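Local atomic coordinates of extracellular solute-binding protein family 1 (Pseudothermotoga lettingae, PDB entry 5CI5), a protein that binds alpha-D-tagatopyranose and is probably the sugar-binding component of an ABC transporter. Residues 137-142 and 261-266; 195-200 and 295-300; 281-286 and 354-359; 189-194 and 246-251. All blocks are in the same frame, centred on the assembly; numbering follows the deposited sequence. Where two conformers were deposited one is given.

Interaction 1: 137-142 and 261-266; sequences DCRLLL and MAIGGP. With T6T (alpha-D-tagatopyranose), chain C.
The guanidinium of R139 turns an edge to the sugar, with T6T O3 in its plane, while I263 CG2 comes at it obliquely from the partner strand and sits 3.7 Å from R139 CG. From that edge R139 NH1 donates to T6T O3 at 2.8 Å. R139 NH2 reaches T6T O6 at 3.0 Å in an almost straight bond (171°) and also forms a salt bridge to E247. With an alanine at R139, O3 and O6 of the sugar would probably each lose a donor and E247 its opposite charge. D137 OD2 accepts from two sugar hydroxyls, O1 and O3, both at 2.7 Å. Behind that carboxylate, D137 CB rests on P266 CG.

Past the pocket, 140-142 and 261-264 pair as antiparallel strands of the small three-stranded sheet in one lobe of this periplasmic-binding-protein fold. L140 with G264 and L142 with A262 are hydrogen-bonded pairs, and L141 with I263 is the non-hydrogen-bonded pair between them. At G265 the chains lie so close that any CB would run into C138 O. L141 has its CG anti to the backbone N (chi1 -177°), which brings CD1 to 3.9 Å from CB of M261, a selenomethionine.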
# COMPACT_ATOMS: atom_id res chain seq x y z
N ASP A 137 -3.56 6.10 0.45
CA ASP A 137 -4.45 5.22 -0.27
C ASP A 137 -5.24 4.38 0.73
O ASP A 137 -4.97 4.41 1.94
CB ASP A 137 -3.67 4.30 -1.23
CG ASP A 137 -2.68 3.35 -0.50
OD1 ASP A 137 -3.12 2.64 0.43
OD2 ASP A 137 -1.46 3.33 -0.86
N CYS A 138 -6.22 3.65 0.22
CA CYS A 138 -6.78 2.54 0.97
C CYS A 138 -7.00 1.44 -0.04
O CYS A 138 -6.98 1.68 -1.26
CB CYS A 138 -8.07 2.90 1.73
SG CYS A 138 -9.45 3.39 0.72
N ARG A 139 -7.16 0.22 0.45
CA ARG A 139 -7.25 -0.93 -0.46
C ARG A 139 -8.67 -1.37 -0.70
O ARG A 139 -9.52 -1.39 0.21
CB ARG A 139 -6.39 -2.08 0.06
CG ARG A 139 -4.99 -2.06 -0.53
CD ARG A 139 -4.00 -3.00 0.13
NE ARG A 139 -2.82 -3.14 -0.74
CZ ARG A 139 -1.82 -2.27 -0.82
NH1 ARG A 139 -1.81 -1.19 -0.04
NH2 ARG A 139 -0.81 -2.49 -1.67
N LEU A 140 -8.88 -1.71 -1.96
CA LEU A 140 -10.20 -1.97 -2.54
C LEU A 140 -10.13 -3.10 -3.54
O LEU A 140 -9.04 -3.56 -3.89
CB LEU A 140 -10.74 -0.71 -3.23
CG LEU A 140 -10.86 0.55 -2.38
CD1 LEU A 140 -10.93 1.77 -3.28
CD2 LEU A 140 -12.08 0.47 -1.50
N LEU A 141 -11.29 -3.53 -4.00
CA LEU A 141 -11.35 -4.37 -5.18
C LEU A 141 -11.12 -3.49 -6.41
O LEU A 141 -11.84 -2.52 -6.63
CB LEU A 141 -12.69 -5.07 -5.28
CG LEU A 141 -12.85 -6.03 -6.44
CD1 LEU A 141 -12.06 -7.31 -6.18
CD2 LEU A 141 -14.32 -6.34 -6.70
N LEU A 142 -10.08 -3.84 -7.16
CA LEU A 142 -9.81 -3.31 -8.51
C LEU A 142 -10.30 -4.32 -9.52
O LEU A 142 -9.99 -5.49 -9.40
CB LEU A 142 -8.30 -3.07 -8.66
CG LEU A 142 -7.79 -2.49 -9.98
CD1 LEU A 142 -8.19 -1.03 -10.14
CD2 LEU A 142 -6.25 -2.63 -10.02
N MSE A 261 -9.92 -9.30 -11.46
CA MSE A 261 -10.06 -8.71 -10.13
C MSE A 261 -8.75 -8.85 -9.40
O MSE A 261 -8.09 -9.88 -9.53
CB MSE A 261 -11.17 -9.38 -9.31
CG MSE A 261 -12.56 -9.17 -9.82
SE MSE A 261 -13.88 -9.98 -8.65
CE MSE A 261 -14.00 -11.73 -9.46
N ALA A 262 -8.42 -7.85 -8.60
CA ALA A 262 -7.27 -7.90 -7.71
C ALA A 262 -7.50 -6.93 -6.58
O ALA A 262 -8.47 -6.18 -6.58
CB ALA A 262 -5.99 -7.54 -8.45
N ILE A 263 -6.60 -6.92 -5.61
CA ILE A 263 -6.59 -5.87 -4.62
C ILE A 263 -5.76 -4.71 -5.16
O ILE A 263 -4.67 -4.91 -5.68
CB ILE A 263 -6.05 -6.38 -3.26
CG1 ILE A 263 -7.01 -7.43 -2.72
CG2 ILE A 263 -5.91 -5.20 -2.29
CD1 ILE A 263 -6.58 -8.07 -1.44
N GLY A 264 -6.31 -3.49 -5.07
CA GLY A 264 -5.61 -2.30 -5.53
C GLY A 264 -6.22 -1.06 -4.91
O GLY A 264 -6.89 -1.13 -3.89
N GLY A 265 -6.00 0.07 -5.56
CA GLY A 265 -6.42 1.35 -4.99
C GLY A 265 -5.95 2.50 -5.85
O GLY A 265 -5.57 2.30 -7.01
N PRO A 266 -5.96 3.73 -5.30
CA PRO A 266 -5.72 4.89 -6.17
C PRO A 266 -4.33 4.98 -6.79
O PRO A 266 -4.21 5.60 -7.84
CB PRO A 266 -6.00 6.08 -5.22
CG PRO A 266 -5.91 5.54 -3.84
CD PRO A 266 -6.44 4.12 -3.97
O3 T6T C . -0.22 1.12 0.06
C3 T6T C . 1.14 1.41 -0.23
C4 T6T C . 2.02 0.84 0.89
O4 T6T C . 1.57 1.34 2.16
C5 T6T C . 1.93 -0.67 0.83
O5 T6T C . 2.74 -1.25 1.86
C6 T6T C . 2.34 -1.17 -0.54
O6 T6T C . 1.47 -0.61 -1.53
C2 T6T C . 1.50 0.82 -1.56
O2 T6T C . 2.81 1.26 -1.94
C1 T6T C . 0.51 1.27 -2.66
O1 T6T C . 0.37 2.64 -2.76

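Interaction 2: 195-200 and 295-300; sequences GYMMFL and ASVLGG. With T6T (alpha-D-tagatopyranose), chain C.
M198 and M197, both selenomethionines on helix 190-202, press against A295, S296 and V297, the run of chain that leads into strand 298-304. In this periplasmic-binding-protein fold that strand reaches the sugar, pairing antiparallel with both 128-138 and 81-85, so the contact seats one helix of a lobe on the approach to the ligand pocket.

The contact is van der Waals packing, in part side chain against backbone. M198 does most of the work: bent at chi2 (-75°) and again at chi3 (-74°), its chain curls so that SE settles over the backbone, 3.6 Å from V297 N and 3.8 Å from S296 CA. The same selenium lies 3.9 Å from V297 CG2. That methyl is shared, since it also meets M197 CB at 4.1 Å. A295 CB lies against the carbonyl oxygen M198 O.

Several polar groups of 296-298 bond elsewhere. S296 OG is hydrogen-bonded to R139 O, V297 pairs through its backbone with R139, and S296 and L298 do so with V368.

Further along come the ligand contacts. G299 needs to lack a side chain, because a CB there would clash with T6T O3. Next to it, the backbone G300 N points almost straight (171°) at T6T O4, donating a hydrogen bond of 3.0 Å.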
# COMPACT_ATOMS: atom_id res chain seq x y z
N GLY A 195 -2.97 -8.66 1.73
CA GLY A 195 -4.04 -9.52 1.24
C GLY A 195 -4.67 -10.30 2.39
O GLY A 195 -5.88 -10.32 2.58
N TYR A 196 -3.83 -10.96 3.19
CA TYR A 196 -4.36 -11.68 4.32
C TYR A 196 -5.13 -10.76 5.28
O TYR A 196 -6.23 -11.10 5.74
CB TYR A 196 -3.24 -12.42 5.07
CG TYR A 196 -3.81 -13.10 6.29
CD1 TYR A 196 -4.70 -14.17 6.16
CD2 TYR A 196 -3.51 -12.65 7.55
CE1 TYR A 196 -5.27 -14.77 7.27
CE2 TYR A 196 -4.06 -13.24 8.66
CZ TYR A 196 -4.93 -14.30 8.51
OH TYR A 196 -5.49 -14.88 9.64
N MSE A 197 -4.58 -9.58 5.58
CA MSE A 197 -5.25 -8.62 6.44
C MSE A 197 -6.61 -8.21 5.89
O MSE A 197 -7.57 -8.11 6.66
CB MSE A 197 -4.40 -7.36 6.66
CG MSE A 197 -3.24 -7.59 7.58
SE MSE A 197 -2.15 -5.97 7.82
CE MSE A 197 -3.49 -4.89 8.79
N MSE A 198 -6.70 -7.96 4.59
CA MSE A 198 -8.00 -7.64 3.97
C MSE A 198 -9.03 -8.72 4.28
O MSE A 198 -10.16 -8.40 4.67
CB MSE A 198 -7.85 -7.43 2.45
CG MSE A 198 -7.12 -6.18 2.10
SE MSE A 198 -8.25 -4.62 2.36
CE MSE A 198 -9.41 -4.86 0.82
N PHE A 199 -8.64 -9.99 4.14
CA PHE A 199 -9.58 -11.08 4.40
C PHE A 199 -9.83 -11.30 5.92
O PHE A 199 -10.95 -11.60 6.32
CB PHE A 199 -9.06 -12.36 3.75
CG PHE A 199 -9.30 -12.42 2.25
CD1 PHE A 199 -8.76 -11.48 1.39
CD2 PHE A 199 -10.10 -13.41 1.71
CE1 PHE A 199 -9.00 -11.55 0.02
CE2 PHE A 199 -10.36 -13.48 0.36
CZ PHE A 199 -9.81 -12.53 -0.49
N LEU A 200 -8.79 -11.14 6.73
CA LEU A 200 -8.90 -11.26 8.19
C LEU A 200 -9.92 -10.27 8.75
O LEU A 200 -10.81 -10.65 9.51
CB LEU A 200 -7.53 -10.99 8.81
CG LEU A 200 -7.41 -10.91 10.33
CD1 LEU A 200 -7.72 -12.23 11.02
CD2 LEU A 200 -6.00 -10.41 10.71
N ALA A 295 -14.18 -4.14 5.16
CA ALA A 295 -12.79 -3.88 5.52
C ALA A 295 -12.01 -3.19 4.41
O ALA A 295 -12.21 -3.45 3.23
CB ALA A 295 -12.09 -5.19 5.88
N SER A 296 -11.09 -2.36 4.85
CA SER A 296 -10.07 -1.78 4.00
C SER A 296 -8.85 -1.59 4.87
O SER A 296 -8.98 -1.47 6.09
CB SER A 296 -10.55 -0.47 3.38
OG SER A 296 -9.56 0.11 2.53
N VAL A 297 -7.68 -1.59 4.25
CA VAL A 297 -6.42 -1.32 4.94
C VAL A 297 -5.81 -0.03 4.37
O VAL A 297 -5.84 0.21 3.16
CB VAL A 297 -5.39 -2.50 4.80
CG1 VAL A 297 -4.07 -2.18 5.48
CG2 VAL A 297 -5.99 -3.79 5.38
N LEU A 298 -5.28 0.79 5.28
CA LEU A 298 -4.67 2.08 5.01
C LEU A 298 -3.23 1.90 4.51
O LEU A 298 -2.48 1.04 5.02
CB LEU A 298 -4.66 2.89 6.30
CG LEU A 298 -4.08 4.30 6.31
CD1 LEU A 298 -4.93 5.21 5.44
CD2 LEU A 298 -4.04 4.82 7.75
N GLY A 299 -2.83 2.71 3.54
CA GLY A 299 -1.46 2.72 3.08
C GLY A 299 -0.98 4.07 2.57
O GLY A 299 -1.68 5.08 2.65
N GLY A 300 0.25 4.06 2.06
CA GLY A 300 0.86 5.26 1.52
C GLY A 300 2.34 5.36 1.86
O GLY A 300 2.95 4.38 2.34
O3 T6T C . -0.22 1.12 0.06
C3 T6T C . 1.14 1.41 -0.23
C4 T6T C . 2.02 0.84 0.89
O4 T6T C . 1.57 1.34 2.16
C5 T6T C . 1.93 -0.67 0.83
O5 T6T C . 2.74 -1.25 1.86
C6 T6T C . 2.34 -1.17 -0.54
O6 T6T C . 1.47 -0.61 -1.53
C2 T6T C . 1.50 0.82 -1.56
O2 T6T C . 2.81 1.26 -1.94
C1 T6T C . 0.51 1.27 -2.66
O1 T6T C . 0.37 2.64 -2.76

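Interaction 3: 281-286 and 354-359; sequences GKYSVA and DVKWQI
Bends at chi3 (-54°) and chi4 (-70°) curl the K356 chain across Y283 and back toward the start of its own helix. Its methylenes therefore meet the tyrosine at about a right angle, with K356 CD 3.7 Å from Y283 CE2 and K356 CE 3.7 Å from Y283 OH, which is hydrogen-bonded to E273. Nearer the backbone, S284 OG touches K356 CG, and V285 CG2 lies 3.6 Å from K356 O. The ammonium forms a salt bridge of 2.7 Å from K356 NZ to D354 OD2, on the syn lone pair, and a cation-pi contact with F269. D354 is also the N-cap of the helix: its OD1 takes K356 N from above the carboxylate plane. A leucine in place of K356 would probably leave D354 without its opposite charge and F269 without its cation. A water over the centre of the Y283 ring donates to Y283 O at 2.8 Å and accepts a weak hydrogen bond from K356 NZ.

Strand 283-286 is an outer strand of the three-stranded sheet and pairs with 140-144. Helix 355-363 lies alongside it, the short axes 7.8 Å apart and only 18° from parallel, and also touches L140 and P266.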
# COMPACT_ATOMS: atom_id res chain seq x y z
N GLY A 281 -11.38 4.14 -18.38
CA GLY A 281 -12.82 4.00 -18.39
C GLY A 281 -13.33 2.57 -18.40
O GLY A 281 -14.54 2.35 -18.37
N LYS A 282 -12.43 1.60 -18.45
CA LYS A 282 -12.83 0.21 -18.58
C LYS A 282 -12.44 -0.62 -17.35
O LYS A 282 -12.41 -1.84 -17.40
CB LYS A 282 -12.22 -0.37 -19.84
CG LYS A 282 -12.58 0.42 -21.10
CD LYS A 282 -12.00 -0.23 -22.35
CE LYS A 282 -12.39 0.52 -23.61
NZ LYS A 282 -11.99 1.97 -23.58
N TYR A 283 -12.14 0.08 -16.26
CA TYR A 283 -11.83 -0.55 -14.99
C TYR A 283 -12.41 0.30 -13.89
O TYR A 283 -12.67 1.50 -14.09
CB TYR A 283 -10.31 -0.72 -14.81
CG TYR A 283 -9.60 0.58 -14.48
CD1 TYR A 283 -9.09 1.39 -15.50
CD2 TYR A 283 -9.43 1.00 -13.16
CE1 TYR A 283 -8.47 2.56 -15.22
CE2 TYR A 283 -8.80 2.17 -12.87
CZ TYR A 283 -8.30 2.95 -13.90
OH TYR A 283 -7.66 4.14 -13.63
N SER A 284 -12.65 -0.29 -12.71
CA SER A 284 -13.10 0.50 -11.58
C SER A 284 -12.65 -0.09 -10.25
O SER A 284 -11.83 -1.02 -10.22
CB SER A 284 -14.61 0.61 -11.58
OG SER A 284 -14.97 1.72 -10.76
N VAL A 285 -13.16 0.49 -9.17
CA VAL A 285 -12.89 -0.00 -7.84
C VAL A 285 -14.20 -0.11 -7.08
O VAL A 285 -15.19 0.53 -7.44
CB VAL A 285 -11.92 0.92 -7.06
CG1 VAL A 285 -10.56 0.91 -7.71
CG2 VAL A 285 -12.48 2.34 -7.00
N ALA A 286 -14.20 -0.92 -6.04
CA ALA A 286 -15.35 -1.08 -5.17
C ALA A 286 -14.84 -1.53 -3.82
O ALA A 286 -13.74 -2.07 -3.71
CB ALA A 286 -16.33 -2.10 -5.71
N ASP A 354 -15.05 11.89 -10.41
CA ASP A 354 -14.85 10.51 -10.86
C ASP A 354 -15.50 9.57 -9.86
O ASP A 354 -15.26 9.71 -8.67
CB ASP A 354 -13.35 10.24 -11.00
CG ASP A 354 -13.02 8.83 -11.45
OD1 ASP A 354 -13.89 7.93 -11.40
OD2 ASP A 354 -11.86 8.63 -11.85
N VAL A 355 -16.33 8.63 -10.32
CA VAL A 355 -17.00 7.73 -9.37
C VAL A 355 -16.00 6.87 -8.62
O VAL A 355 -16.23 6.56 -7.44
CB VAL A 355 -18.04 6.79 -10.06
CG1 VAL A 355 -17.39 5.85 -11.04
CG2 VAL A 355 -18.81 6.00 -8.99
N LYS A 356 -14.88 6.52 -9.27
CA LYS A 356 -13.85 5.74 -8.60
C LYS A 356 -13.47 6.41 -7.30
O LYS A 356 -13.25 5.78 -6.28
CB LYS A 356 -12.58 5.59 -9.46
CG LYS A 356 -12.73 4.72 -10.67
CD LYS A 356 -11.37 4.30 -11.26
CE LYS A 356 -10.44 5.47 -11.58
NZ LYS A 356 -10.91 6.27 -12.72
N TRP A 357 -13.41 7.73 -7.33
CA TRP A 357 -12.90 8.43 -6.16
C TRP A 357 -13.95 8.61 -5.07
O TRP A 357 -13.60 8.71 -3.89
CB TRP A 357 -12.33 9.77 -6.59
CG TRP A 357 -11.00 9.56 -7.17
CD1 TRP A 357 -10.70 9.35 -8.47
CD2 TRP A 357 -9.76 9.48 -6.45
NE1 TRP A 357 -9.34 9.17 -8.62
CE2 TRP A 357 -8.75 9.24 -7.39
CE3 TRP A 357 -9.42 9.59 -5.10
CZ2 TRP A 357 -7.42 9.12 -7.02
CZ3 TRP A 357 -8.10 9.46 -4.74
CH2 TRP A 357 -7.12 9.24 -5.69
N GLN A 358 -15.23 8.58 -5.43
CA GLN A 358 -16.27 8.66 -4.42
C GLN A 358 -16.13 7.51 -3.46
O GLN A 358 -16.22 7.67 -2.24
CB GLN A 358 -17.67 8.64 -5.05
CG GLN A 358 -18.81 8.77 -4.03
CD GLN A 358 -19.91 7.75 -4.24
OE1 GLN A 358 -20.09 6.84 -3.42
NE2 GLN A 358 -20.65 7.88 -5.35
N ILE A 359 -15.89 6.34 -4.03
CA ILE A 359 -15.77 5.12 -3.27
C ILE A 359 -14.54 5.17 -2.35
O ILE A 359 -14.57 4.70 -1.21
CB ILE A 359 -15.71 3.92 -4.26
CG1 ILE A 359 -17.01 3.87 -5.08
CG2 ILE A 359 -15.51 2.66 -3.52
CD1 ILE A 359 -17.02 2.90 -6.29
O HOH W 1 -11.68 3.94 -14.94

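Interaction 4: 189-194 and 246-251; sequences TEHTTL and HEDDYR. With T6T (alpha-D-tagatopyranose), chain C.
H191 reaches from helix 190-202 to the start of helix 247-255, and every atom of its side chain meets something. CB lies against H246 CB, and CG sits 3.7 Å from that same H246 CB, which stands over the face of the H191 ring in a CH-pi contact. ND1 shares a hydrogen bond of 2.7 Å with T189 OG1, two residues earlier in the chain, and at the same time rides 3.4 Å from H246 CG. CD2 has E247 OE1 3.6 Å away, at the edge of the ring. CE1 sits over the centre of the H246 ring. At the tip, H191 NE2 donates to D248 OD2 at 2.8 Å, meeting it from above the carboxylate plane, with the oxygen tilted out of the imidazole plane.

The two imidazoles stack face to face, centroids 3.6 Å apart and planes only 9° from parallel. The opposite face of the H246 ring carries D249 OD2, so that ring is sandwiched, and H246 NE2 is hydrogen-bonded to D63. With bonds at both nitrogens, H191 is fixed in its rotation.

The carboxylates have further partners: D248 OD1 forms a salt bridge with R251 and OD2 is hydrogen-bonded to Q32, a ligand-pocket residue, while E247 pairs with R139. A water bridges H191 O and E247 OE2.

H246, the N-cap of helix 247-255, accepts from D248 N through ND1, in the imidazole plane, and H246 N bonds D249 OD2; H246 and D249 form a capping box, close to the tagatose site, which E190 and L194 help to line.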
# COMPACT_ATOMS: atom_id res chain seq x y z
N THR A 189 6.40 -10.75 0.01
CA THR A 189 6.33 -9.30 -0.07
C THR A 189 5.13 -8.83 0.76
O THR A 189 4.24 -9.62 1.12
CB THR A 189 6.16 -8.80 -1.52
OG1 THR A 189 4.89 -9.24 -2.00
CG2 THR A 189 7.29 -9.26 -2.46
N GLU A 190 5.12 -7.53 1.07
CA GLU A 190 4.09 -6.94 1.90
C GLU A 190 2.70 -7.15 1.31
O GLU A 190 1.75 -7.18 2.07
CB GLU A 190 4.37 -5.44 2.06
CG GLU A 190 3.43 -4.69 2.96
CD GLU A 190 3.55 -5.04 4.42
OE1 GLU A 190 4.47 -5.79 4.81
OE2 GLU A 190 2.71 -4.56 5.19
N HIS A 191 2.59 -7.27 -0.02
CA HIS A 191 1.28 -7.46 -0.65
C HIS A 191 0.55 -8.67 -0.03
O HIS A 191 -0.67 -8.69 0.11
CB HIS A 191 1.36 -7.70 -2.16
CG HIS A 191 2.28 -6.80 -2.92
ND1 HIS A 191 3.64 -7.02 -3.00
CD2 HIS A 191 2.03 -5.72 -3.71
CE1 HIS A 191 4.18 -6.11 -3.78
NE2 HIS A 191 3.23 -5.30 -4.22
N THR A 192 1.30 -9.71 0.28
CA THR A 192 0.72 -10.93 0.81
C THR A 192 0.16 -10.74 2.23
O THR A 192 -0.94 -11.18 2.55
CB THR A 192 1.77 -12.04 0.76
OG1 THR A 192 2.12 -12.24 -0.62
CG2 THR A 192 1.24 -13.36 1.39
N THR A 193 0.87 -9.98 3.05
CA THR A 193 0.35 -9.60 4.35
C THR A 193 -0.89 -8.76 4.21
O THR A 193 -1.86 -8.95 4.93
CB THR A 193 1.38 -8.83 5.15
OG1 THR A 193 2.48 -9.71 5.34
CG2 THR A 193 0.84 -8.38 6.54
N LEU A 194 -0.85 -7.79 3.31
CA LEU A 194 -1.99 -6.92 3.11
C LEU A 194 -3.19 -7.70 2.62
O LEU A 194 -4.32 -7.44 3.05
CB LEU A 194 -1.64 -5.79 2.13
CG LEU A 194 -0.66 -4.74 2.68
CD1 LEU A 194 -0.03 -3.98 1.54
CD2 LEU A 194 -1.36 -3.81 3.64
N HIS A 246 1.90 -11.04 -7.31
CA HIS A 246 1.18 -10.21 -6.36
C HIS A 246 0.42 -9.10 -7.08
O HIS A 246 0.45 -9.00 -8.32
CB HIS A 246 2.14 -9.62 -5.29
CG HIS A 246 3.30 -8.87 -5.86
ND1 HIS A 246 3.15 -7.77 -6.67
CD2 HIS A 246 4.63 -9.03 -5.67
CE1 HIS A 246 4.34 -7.30 -6.99
NE2 HIS A 246 5.26 -8.05 -6.41
N GLU A 247 -0.25 -8.26 -6.28
CA GLU A 247 -1.04 -7.12 -6.76
C GLU A 247 -0.50 -6.40 -7.99
O GLU A 247 -1.27 -6.04 -8.87
CB GLU A 247 -1.17 -6.05 -5.69
CG GLU A 247 -1.91 -6.40 -4.45
CD GLU A 247 -1.89 -5.25 -3.46
OE1 GLU A 247 -1.25 -4.22 -3.75
OE2 GLU A 247 -2.51 -5.38 -2.39
N ASP A 248 0.80 -6.08 -8.00
CA ASP A 248 1.32 -5.23 -9.06
C ASP A 248 1.39 -6.01 -10.37
O ASP A 248 1.03 -5.49 -11.43
CB ASP A 248 2.68 -4.66 -8.69
CG ASP A 248 2.63 -3.80 -7.43
OD1 ASP A 248 1.69 -2.98 -7.34
OD2 ASP A 248 3.53 -3.90 -6.57
N ASP A 249 1.79 -7.28 -10.28
CA ASP A 249 1.74 -8.19 -11.42
C ASP A 249 0.30 -8.32 -11.93
O ASP A 249 0.04 -8.24 -13.14
CB ASP A 249 2.29 -9.56 -11.02
CG ASP A 249 3.67 -9.48 -10.44
OD1 ASP A 249 4.52 -8.82 -11.06
OD2 ASP A 249 3.91 -10.05 -9.35
N TYR A 250 -0.64 -8.48 -11.01
CA TYR A 250 -2.04 -8.65 -11.39
C TYR A 250 -2.59 -7.40 -12.07
O TYR A 250 -3.42 -7.51 -12.98
CB TYR A 250 -2.89 -9.04 -10.18
CG TYR A 250 -2.47 -10.36 -9.57
CD1 TYR A 250 -2.10 -11.44 -10.37
CD2 TYR A 250 -2.43 -10.55 -8.18
CE1 TYR A 250 -1.73 -12.64 -9.82
CE2 TYR A 250 -2.05 -11.74 -7.62
CZ TYR A 250 -1.69 -12.79 -8.44
OH TYR A 250 -1.33 -14.01 -7.93
N ARG A 251 -2.16 -6.21 -11.65
CA ARG A 251 -2.60 -4.96 -12.28
C ARG A 251 -2.10 -4.93 -13.72
O ARG A 251 -2.83 -4.54 -14.64
CB ARG A 251 -2.09 -3.73 -11.52
CG ARG A 251 -2.52 -2.41 -12.10
CD ARG A 251 -1.80 -1.23 -11.45
NE ARG A 251 -0.36 -1.27 -11.67
CZ ARG A 251 0.55 -1.54 -10.72
NH1 ARG A 251 0.21 -1.78 -9.46
NH2 ARG A 251 1.83 -1.54 -11.05
O3 T6T C . -0.22 1.12 0.06
C3 T6T C . 1.14 1.41 -0.23
C4 T6T C . 2.02 0.84 0.89
O4 T6T C . 1.57 1.34 2.16
C5 T6T C . 1.93 -0.67 0.83
O5 T6T C . 2.74 -1.25 1.86
C6 T6T C . 2.34 -1.17 -0.54
O6 T6T C . 1.47 -0.61 -1.53
C2 T6T C . 1.50 0.82 -1.56
O2 T6T C . 2.81 1.26 -1.94
C1 T6T C . 0.51 1.27 -2.66
O1 T6T C . 0.37 2.64 -2.76
O HOH W 2 -2.96 -7.78 -1.33

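In the fold
Interactions 1, 2 and 4 cluster round the sugar, their centres 10 to 11 Å apart, and bring parts distant in sequence together at the tagatose site. Interaction 1 is the hub: its strand 128-138 neighbours 298-304 of interaction 2, its R139 forms a salt bridge with E247 of interaction 4, and its strand 140-144 pairs with 283-286 of interaction 3. Interactions 2 and 4 share helix 190-202. Along the chain, interaction 4 is nested inside the loop closed by interaction 1, interaction 2 crosses both, and interaction 3 opens after interaction 1 closes. Interaction 3 lies farther out, about 19 to 20 Å centre to centre from interactions 2 and 4, on an outer sheet strand.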